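Local atomic coordinates of D-alanyl transferase DltD (Enterococcus faecalis, PDB entry 6O93), a protein that probably takes part in the D-alanylation of lipoteichoic acid, a step in building the cell wall of Gram-positive bacteria. Residues A[313-325]-A[386-398]. Residues are numbered along the deposited sequence; the frame is centred on the assembly and turned at random.
Sequences QQVARKLKYQLQE and DWQQQNPLVLPQF
K318 reaches across to the C-terminal end of helix 385-388 and the loop just after it, and its NZ donates to W387 O and to Q390 O, each at 2.9 Å. The bond to Q390 O lies in the carbonyl plane, on a lone pair. A weaker bond goes to Q388 O. The chain is extended, with CG anti to the backbone N (chi1 -173°), and this carries the ammonium past the indole. On the way CE passes over one face of W387, 4.0 Å from the centroid of the six-membered ring, a CH-pi contact. At the indole edge W387 NE1 donates to Q322 OE1 at 2.9 Å, from above the amide carbonyl plane.

Y321 sits between W387 and F398 in an aromatic cluster. L395 CD2 rests over the centre of the Y321 ring, 3.9 Å from its centroid, a CH-pi contact. The F398 ring lies alongside, nearly parallel but slid so far that overlap is slight. The C-terminal tail runs over the outer side of helix 309-324, which packs inward on the parallel sheet of this SGNH-hydrolase-like fold through strands 289-294 and 331-333.

R317 turns at chi3 (-69°), which brings NH2 to a weak bond with P392 O at 3.5 Å. One water bridges R317 O and P396 O. Another joins Q314 OE1 to N391 OD1, which also accepts from L393 N at 3.1 Å and so closes an Asx turn. Outside the two segments, R268 O also accepts from K318 NZ, while Q277 and Y273 hold Q322 NE2.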
ATOM      1  N   GLN A 313       0.405 -19.259  -4.576  1.00 21.27           N
ATOM      2  CA  GLN A 313      -0.895 -19.660  -4.045  1.00 21.24           C
ATOM      3  C   GLN A 313      -0.810 -20.004  -2.566  1.00 20.43           C
ATOM      4  O   GLN A 313      -1.767 -19.770  -1.820  1.00 20.41           O
ATOM      5  CB  GLN A 313      -1.451 -20.845  -4.837  1.00 22.98           C
ATOM      6  CG  GLN A 313      -1.927 -20.478  -6.233  1.00 24.84           C
ATOM      7  CD  GLN A 313      -2.947 -19.356  -6.215  1.00 24.96           C
ATOM      8  OE1 GLN A 313      -3.931 -19.406  -5.476  1.00 25.52           O
ATOM      9  NE2 GLN A 313      -2.704 -18.324  -7.012  1.00 24.89           N
ATOM     10  N   GLN A 314       0.318 -20.561  -2.122  1.00 21.98           N
ATOM     11  CA  GLN A 314       0.519 -20.775  -0.694  1.00 21.94           C
ATOM     12  C   GLN A 314       0.540 -19.447   0.052  1.00 20.95           C
ATOM     13  O   GLN A 314      -0.007 -19.334   1.157  1.00 19.50           O
ATOM     14  CB  GLN A 314       1.817 -21.548  -0.462  1.00 22.71           C
ATOM     15  CG  GLN A 314       1.795 -22.972  -1.002  1.00 24.65           C
ATOM     16  CD  GLN A 314       0.831 -23.870  -0.250  1.00 25.83           C
ATOM     17  OE1 GLN A 314       0.962 -24.066   0.957  1.00 26.34           O
ATOM     18  NE2 GLN A 314      -0.147 -24.417  -0.961  1.00 27.19           N
ATOM     19  N   VAL A 315       1.156 -18.425  -0.546  1.00 21.36           N
ATOM     20  CA  VAL A 315       1.195 -17.101   0.071  1.00 20.59           C
ATOM     21  C   VAL A 315      -0.210 -16.521   0.167  1.00 20.49           C
ATOM     22  O   VAL A 315      -0.621 -16.002   1.212  1.00 19.81           O
ATOM     23  CB  VAL A 315       2.136 -16.174  -0.720  1.00 20.11           C
ATOM     24  CG1 VAL A 315       2.091 -14.757  -0.166  1.00 19.86           C
ATOM     25  CG2 VAL A 315       3.556 -16.716  -0.694  1.00 20.16           C
ATOM     26  N   ALA A 316      -0.970 -16.597  -0.928  1.00 20.88           N
ATOM     27  CA  ALA A 316      -2.340 -16.095  -0.906  1.00 21.21           C
ATOM     28  C   ALA A 316      -3.166 -16.804   0.160  1.00 20.80           C
ATOM     29  O   ALA A 316      -3.952 -16.168   0.873  1.00 19.79           O
ATOM     30  CB  ALA A 316      -2.986 -16.262  -2.281  1.00 22.86           C
ATOM     31  N   ARG A 317      -3.001 -18.123   0.286  1.00 21.04           N
ATOM     32  CA  ARG A 317      -3.748 -18.859   1.299  1.00 21.91           C
ATOM     33  C   ARG A 317      -3.399 -18.371   2.699  1.00 20.62           C
ATOM     34  O   ARG A 317      -4.274 -18.273   3.567  1.00 20.99           O
ATOM     35  CB  ARG A 317      -3.475 -20.358   1.174  1.00 24.19           C
ATOM     36  CG  ARG A 317      -4.319 -21.215   2.112  1.00 27.26           C
ATOM     37  CD  ARG A 317      -3.811 -22.644   2.180  1.00 31.01           C
ATOM     38  NE  ARG A 317      -4.027 -23.369   0.933  1.00 34.14           N
ATOM     39  CZ  ARG A 317      -3.629 -24.620   0.717  1.00 38.52           C
ATOM     40  NH1 ARG A 317      -3.872 -25.199  -0.452  1.00 40.45           N
ATOM     41  NH2 ARG A 317      -2.986 -25.295   1.665  1.00 38.93           N
ATOM     42  N   LYS A 318      -2.122 -18.063   2.940  1.00 19.32           N
ATOM     43  CA  LYS A 318      -1.713 -17.594   4.258  1.00 18.86           C
ATOM     44  C   LYS A 318      -2.289 -16.217   4.549  1.00 18.04           C
ATOM     45  O   LYS A 318      -2.788 -15.965   5.651  1.00 18.07           O
ATOM     46  CB  LYS A 318      -0.188 -17.563   4.351  1.00 18.66           C
ATOM     47  CG  LYS A 318       0.342 -17.259   5.740  1.00 17.90           C
ATOM     48  CD  LYS A 318       1.831 -17.546   5.836  1.00 17.23           C
ATOM     49  CE  LYS A 318       2.380 -17.211   7.210  1.00 16.81           C
ATOM     50  NZ  LYS A 318       3.825 -17.547   7.320  1.00 18.17           N
ATOM     51  N   LEU A 319      -2.222 -15.315   3.570  1.00 17.32           N
ATOM     52  CA  LEU A 319      -2.760 -13.973   3.756  1.00 17.70           C
ATOM     53  C   LEU A 319      -4.267 -14.010   3.960  1.00 19.24           C
ATOM     54  O   LEU A 319      -4.800 -13.350   4.861  1.00 20.23           O
ATOM     55  CB  LEU A 319      -2.401 -13.102   2.555  1.00 17.92           C
ATOM     56  CG  LEU A 319      -0.906 -12.848   2.361  1.00 17.28           C
ATOM     57  CD1 LEU A 319      -0.652 -12.193   1.017  1.00 17.55           C
ATOM     58  CD2 LEU A 319      -0.358 -11.983   3.486  1.00 16.81           C
ATOM     59  N   LYS A 320      -4.978 -14.777   3.131  1.00 19.77           N
ATOM     60  CA  LYS A 320      -6.431 -14.815   3.246  1.00 21.02           C
ATOM     61  C   LYS A 320      -6.870 -15.464   4.552  1.00 20.59           C
ATOM     62  O   LYS A 320      -7.941 -15.135   5.071  1.00 21.43           O
ATOM     63  CB  LYS A 320      -7.041 -15.541   2.046  1.00 23.30           C
ATOM     64  CG  LYS A 320      -6.908 -14.766   0.741  1.00 25.09           C
ATOM     65  CD  LYS A 320      -7.821 -15.302  -0.350  1.00 27.22           C
ATOM     66  CE  LYS A 320      -7.436 -16.703  -0.771  1.00 30.00           C
ATOM     67  NZ  LYS A 320      -8.264 -17.176  -1.915  1.00 31.62           N
ATOM     68  N   TYR A 321      -6.062 -16.371   5.103  1.00 18.89           N
ATOM     69  CA  TYR A 321      -6.374 -16.907   6.424  1.00 19.03           C
ATOM     70  C   TYR A 321      -6.241 -15.824   7.488  1.00 18.20           C
ATOM     71  O   TYR A 321      -7.139 -15.638   8.316  1.00 18.27           O
ATOM     72  CB  TYR A 321      -5.466 -18.091   6.756  1.00 18.91           C
ATOM     73  CG  TYR A 321      -5.800 -18.727   8.088  1.00 18.33           C
ATOM     74  CD1 TYR A 321      -6.812 -19.668   8.191  1.00 19.70           C
ATOM     75  CD2 TYR A 321      -5.113 -18.376   9.240  1.00 18.30           C
ATOM     76  CE1 TYR A 321      -7.130 -20.248   9.403  1.00 20.58           C
ATOM     77  CE2 TYR A 321      -5.422 -18.951  10.460  1.00 19.22           C
ATOM     78  CZ  TYR A 321      -6.433 -19.887  10.536  1.00 20.53           C
ATOM     79  OH  TYR A 321      -6.748 -20.468  11.743  1.00 21.19           O
ATOM     80  N   GLN A 322      -5.123 -15.098   7.474  1.00 18.32           N
ATOM     81  CA  GLN A 322      -4.914 -14.029   8.445  1.00 19.30           C
ATOM     82  C   GLN A 322      -6.021 -12.985   8.356  1.00 20.09           C
ATOM     83  O   GLN A 322      -6.457 -12.440   9.377  1.00 20.52           O
ATOM     84  CB  GLN A 322      -3.543 -13.393   8.216  1.00 17.99           C
ATOM     85  CG  GLN A 322      -3.136 -12.349   9.240  1.00 17.34           C
ATOM     86  CD  GLN A 322      -1.677 -11.941   9.093  1.00 16.39           C
ATOM     87  OE1 GLN A 322      -0.925 -12.546   8.327  1.00 15.79           O
ATOM     88  NE2 GLN A 322      -1.273 -10.911   9.830  1.00 15.36           N
ATOM     89  N   LEU A 323      -6.493 -12.699   7.142  1.00 20.02           N
ATOM     90  CA  LEU A 323      -7.586 -11.748   6.969  1.00 20.40           C
ATOM     91  C   LEU A 323      -8.908 -12.343   7.440  1.00 21.38           C
ATOM     92  O   LEU A 323      -9.526 -11.843   8.387  1.00 20.87           O
ATOM     93  CB  LEU A 323      -7.677 -11.324   5.503  1.00 19.70           C
ATOM     94  CG  LEU A 323      -6.521 -10.461   4.992  1.00 19.49           C
ATOM     95  CD1 LEU A 323      -6.579 -10.329   3.478  1.00 20.11           C
ATOM     96  CD2 LEU A 323      -6.552  -9.089   5.649  1.00 18.78           C
ATOM     97  N   GLN A 324      -9.353 -13.421   6.788  1.00 22.73           N
ATOM     98  CA  GLN A 324     -10.667 -13.987   7.081  1.00 24.29           C
ATOM     99  C   GLN A 324     -10.788 -14.395   8.543  1.00 23.72           C
ATOM    100  O   GLN A 324     -11.844 -14.214   9.160  1.00 24.83           O
ATOM    101  CB  GLN A 324     -10.927 -15.189   6.173  1.00 27.78           C
ATOM    102  CG  GLN A 324     -11.140 -14.834   4.713  1.00 31.11           C
ATOM    103  CD  GLN A 324     -12.558 -14.382   4.425  1.00 35.89           C
ATOM    104  OE1 GLN A 324     -13.416 -14.391   5.309  1.00 37.78           O
ATOM    105  NE2 GLN A 324     -12.814 -13.990   3.182  1.00 37.58           N
ATOM    106  N   GLU A 325      -9.719 -14.950   9.114  1.00 22.73           N
ATOM    107  CA  GLU A 325      -9.760 -15.403  10.498  1.00 22.08           C
ATOM    108  C   GLU A 325     -10.098 -14.275  11.465  1.00 20.53           C
ATOM    109  O   GLU A 325     -10.615 -14.544  12.555  1.00 20.28           O
ATOM    110  CB  GLU A 325      -8.415 -16.037  10.866  1.00 22.35           C
ATOM    111  CG  GLU A 325      -8.260 -16.436  12.322  1.00 24.62           C
ATOM    112  CD  GLU A 325      -9.212 -17.535  12.743  1.00 28.04           C
ATOM    113  OE1 GLU A 325      -9.959 -18.053  11.882  1.00 28.99           O
ATOM    114  OE2 GLU A 325      -9.204 -17.883  13.942  1.00 29.46           O
ATOM    115  N   ASP A 386       6.092 -17.444  15.293  1.00 24.66           N
ATOM    116  CA  ASP A 386       5.603 -18.732  14.812  1.00 24.84           C
ATOM    117  C   ASP A 386       4.586 -18.562  13.689  1.00 22.46           C
ATOM    118  O   ASP A 386       4.438 -19.461  12.854  1.00 22.68           O
ATOM    119  CB  ASP A 386       5.015 -19.553  15.967  1.00 27.59           C
ATOM    120  CG  ASP A 386       3.812 -18.893  16.617  1.00 29.67           C
ATOM    121  OD1 ASP A 386       3.609 -17.676  16.431  1.00 29.61           O
ATOM    122  OD2 ASP A 386       3.069 -19.605  17.329  1.00 30.95           O
ATOM    123  N   TRP A 387       3.889 -17.423  13.632  1.00 21.30           N
ATOM    124  CA  TRP A 387       3.039 -17.163  12.475  1.00 20.14           C
ATOM    125  C   TRP A 387       3.853 -16.649  11.294  1.00 21.61           C
ATOM    126  O   TRP A 387       3.598 -17.037  10.148  1.00 22.24           O
ATOM    127  CB  TRP A 387       1.936 -16.163  12.815  1.00 19.25           C
ATOM    128  CG  TRP A 387       1.164 -15.775  11.590  1.00 18.80           C
ATOM    129  CD1 TRP A 387       1.196 -14.574  10.943  1.00 17.48           C
ATOM    130  CD2 TRP A 387       0.275 -16.611  10.840  1.00 18.03           C
ATOM    131  NE1 TRP A 387       0.374 -14.608   9.843  1.00 17.52           N
ATOM    132  CE2 TRP A 387      -0.204 -15.848   9.758  1.00 17.90           C
ATOM    133  CE3 TRP A 387      -0.166 -17.931  10.982  1.00 18.99           C
ATOM    134  CZ2 TRP A 387      -1.105 -16.358   8.826  1.00 18.25           C
ATOM    135  CZ3 TRP A 387      -1.061 -18.436  10.057  1.00 18.16           C
ATOM    136  CH2 TRP A 387      -1.520 -17.651   8.993  1.00 17.95           C
ATOM    137  N   GLN A 388       4.829 -15.774  11.551  1.00 22.03           N
ATOM    138  CA  GLN A 388       5.708 -15.314  10.482  1.00 23.04           C
ATOM    139  C   GLN A 388       6.370 -16.489   9.779  1.00 24.70           C
ATOM    140  O   GLN A 388       6.578 -16.458   8.561  1.00 24.81           O
ATOM    141  CB  GLN A 388       6.768 -14.367  11.046  1.00 22.43           C
ATOM    142  CG  GLN A 388       6.202 -13.118  11.698  1.00 21.63           C
ATOM    143  CD  GLN A 388       7.257 -12.312  12.430  1.00 21.83           C
ATOM    144  OE1 GLN A 388       8.441 -12.363  12.096  1.00 22.42           O
ATOM    145  NE2 GLN A 388       6.831 -11.569  13.443  1.00 21.84           N
ATOM    146  N   GLN A 389       6.698 -17.538  10.531  1.00 26.47           N
ATOM    147  CA  GLN A 389       7.388 -18.704  10.002  1.00 27.80           C
ATOM    148  C   GLN A 389       6.450 -19.872   9.726  1.00 26.15           C
ATOM    149  O   GLN A 389       6.923 -20.969   9.419  1.00 27.35           O
ATOM    150  CB  GLN A 389       8.488 -19.144  10.973  1.00 30.33           C
ATOM    151  CG  GLN A 389       9.541 -18.080  11.236  1.00 32.54           C
ATOM    152  CD  GLN A 389      10.293 -17.683   9.981  1.00 34.89           C
ATOM    153  OE1 GLN A 389      10.815 -18.535   9.262  1.00 36.27           O
ATOM    154  NE2 GLN A 389      10.346 -16.385   9.705  1.00 35.93           N
ATOM    155  N   GLN A 390       5.139 -19.665   9.823  1.00 24.22           N
ATOM    156  CA  GLN A 390       4.197 -20.766   9.665  1.00 21.85           C
ATOM    157  C   GLN A 390       4.130 -21.218   8.213  1.00 20.11           C
ATOM    158  O   GLN A 390       4.009 -20.399   7.296  1.00 18.62           O
ATOM    159  CB  GLN A 390       2.810 -20.347  10.149  1.00 20.32           C
ATOM    160  CG  GLN A 390       1.738 -21.410   9.976  1.00 20.02           C
ATOM    161  CD  GLN A 390       2.039 -22.689  10.734  1.00 20.90           C
ATOM    162  OE1 GLN A 390       2.372 -22.661  11.920  1.00 22.02           O
ATOM    163  NE2 GLN A 390       1.922 -23.822  10.052  1.00 21.34           N
ATOM    164  N   ASN A 391       4.205 -22.526   8.008  1.00 20.61           N
ATOM    165  CA  ASN A 391       4.015 -23.092   6.682  1.00 21.09           C
ATOM    166  C   ASN A 391       2.524 -23.135   6.365  1.00 21.42           C
ATOM    167  O   ASN A 391       1.758 -23.732   7.130  1.00 21.98           O
ATOM    168  CB  ASN A 391       4.611 -24.489   6.613  1.00 21.06           C
ATOM    169  CG  ASN A 391       4.746 -24.988   5.194  1.00 20.83           C
ATOM    170  OD1 ASN A 391       3.786 -24.972   4.421  1.00 19.24           O
ATOM    171  ND2 ASN A 391       5.948 -25.418   4.834  1.00 21.82           N
ATOM    172  N   PRO A 392       2.069 -22.523   5.271  1.00 20.83           N
ATOM    173  CA  PRO A 392       0.625 -22.422   5.028  1.00 21.29           C
ATOM    174  C   PRO A 392      -0.016 -23.663   4.428  1.00 21.46           C
ATOM    175  O   PRO A 392      -1.228 -23.642   4.183  1.00 21.83           O
ATOM    176  CB  PRO A 392       0.532 -21.238   4.058  1.00 21.93           C
ATOM    177  CG  PRO A 392       1.800 -21.283   3.304  1.00 22.45           C
ATOM    178  CD  PRO A 392       2.845 -21.762   4.274  1.00 21.19           C
ATOM    179  N   LEU A 393       0.733 -24.741   4.186  1.00 21.56           N
ATOM    180  CA  LEU A 393       0.120 -25.943   3.631  1.00 21.37           C
ATOM    181  C   LEU A 393      -0.931 -26.528   4.563  1.00 20.83           C
ATOM    182  O   LEU A 393      -1.827 -27.244   4.100  1.00 21.73           O
ATOM    183  CB  LEU A 393       1.192 -26.993   3.322  1.00 22.05           C
ATOM    184  CG  LEU A 393       1.883 -27.689   4.499  1.00 22.75           C
ATOM    185  CD1 LEU A 393       1.067 -28.870   5.023  1.00 23.81           C
ATOM    186  CD2 LEU A 393       3.279 -28.143   4.092  1.00 23.68           C
ATOM    187  N   VAL A 394      -0.844 -26.242   5.865  1.00 19.36           N
ATOM    188  CA  VAL A 394      -1.813 -26.769   6.825  1.00 19.66           C
ATOM    189  C   VAL A 394      -3.083 -25.940   6.904  1.00 20.71           C
ATOM    190  O   VAL A 394      -4.062 -26.386   7.514  1.00 20.60           O
ATOM    191  CB  VAL A 394      -1.206 -26.852   8.239  1.00 20.27           C
ATOM    192  CG1 VAL A 394       0.043 -27.725   8.240  1.00 19.84           C
ATOM    193  CG2 VAL A 394      -0.891 -25.455   8.773  1.00 19.23           C
ATOM    194  N   LEU A 395      -3.103 -24.752   6.301  1.00 20.96           N
ATOM    195  CA  LEU A 395      -4.220 -23.842   6.485  1.00 21.48           C
ATOM    196  C   LEU A 395      -5.400 -24.223   5.588  1.00 22.68           C
ATOM    197  O   LEU A 395      -5.214 -24.798   4.512  1.00 22.38           O
ATOM    198  CB  LEU A 395      -3.791 -22.411   6.178  1.00 20.94           C
ATOM    199  CG  LEU A 395      -2.667 -21.849   7.051  1.00 19.94           C
ATOM    200  CD1 LEU A 395      -2.204 -20.500   6.510  1.00 20.13           C
ATOM    201  CD2 LEU A 395      -3.111 -21.729   8.506  1.00 18.31           C
ATOM    202  N   PRO A 396      -6.622 -23.912   6.010  1.00 23.72           N
ATOM    203  CA  PRO A 396      -7.782 -24.108   5.138  1.00 25.52           C
ATOM    204  C   PRO A 396      -7.841 -23.031   4.064  1.00 28.50           C
ATOM    205  O   PRO A 396      -7.147 -22.014   4.119  1.00 28.25           O
ATOM    206  CB  PRO A 396      -8.968 -24.002   6.100  1.00 24.27           C
ATOM    207  CG  PRO A 396      -8.488 -23.073   7.154  1.00 22.78           C
ATOM    208  CD  PRO A 396      -7.012 -23.351   7.318  1.00 22.50           C
ATOM    209  N   GLN A 397      -8.697 -23.271   3.077  1.00 32.91           N
ATOM    210  CA  GLN A 397      -8.874 -22.358   1.951  1.00 38.90           C
ATOM    211  C   GLN A 397     -10.106 -21.501   2.221  1.00 43.50           C
ATOM    212  O   GLN A 397     -11.237 -21.917   1.960  1.00 44.54           O
ATOM    213  CB  GLN A 397      -8.995 -23.137   0.646  1.00 42.11           C
ATOM    214  CG  GLN A 397      -7.691 -23.804   0.228  1.00 44.08           C
ATOM    215  CD  GLN A 397      -7.904 -25.008  -0.671  1.00 46.95           C
ATOM    216  OE1 GLN A 397      -7.477 -26.119  -0.351  1.00 47.83           O
ATOM    217  NE2 GLN A 397      -8.562 -24.792  -1.803  1.00 48.44           N
ATOM    218  N   PHE A 398      -9.878 -20.302   2.756  1.00 47.07           N
ATOM    219  CA  PHE A 398     -10.948 -19.335   2.982  1.00 51.47           C
ATOM    220  C   PHE A 398     -11.028 -18.358   1.812  1.00 54.52           C
ATOM    221  O   PHE A 398     -10.095 -18.247   1.015  1.00 54.77           O
ATOM    222  CB  PHE A 398     -10.723 -18.560   4.288  1.00 50.40           C
ATOM    223  CG  PHE A 398     -10.799 -19.408   5.532  1.00 49.05           C
ATOM    224  CD1 PHE A 398     -11.306 -20.696   5.494  1.00 49.02           C
ATOM    225  CD2 PHE A 398     -10.366 -18.903   6.747  1.00 47.67           C
ATOM    226  CE1 PHE A 398     -11.372 -21.464   6.640  1.00 48.25           C
ATOM    227  CE2 PHE A 398     -10.433 -19.667   7.896  1.00 46.97           C
ATOM    228  CZ  PHE A 398     -10.937 -20.948   7.842  1.00 47.35           C
ATOM    229  OXT PHE A 398     -12.023 -17.655   1.639  1.00 56.40           O
TER
HETATM  230  O   HOH W   1       3.782 -24.443   1.863  1.00 21.59           O
HETATM  231  O   HOH W   2      -6.697 -19.397   3.519  1.00 22.30           O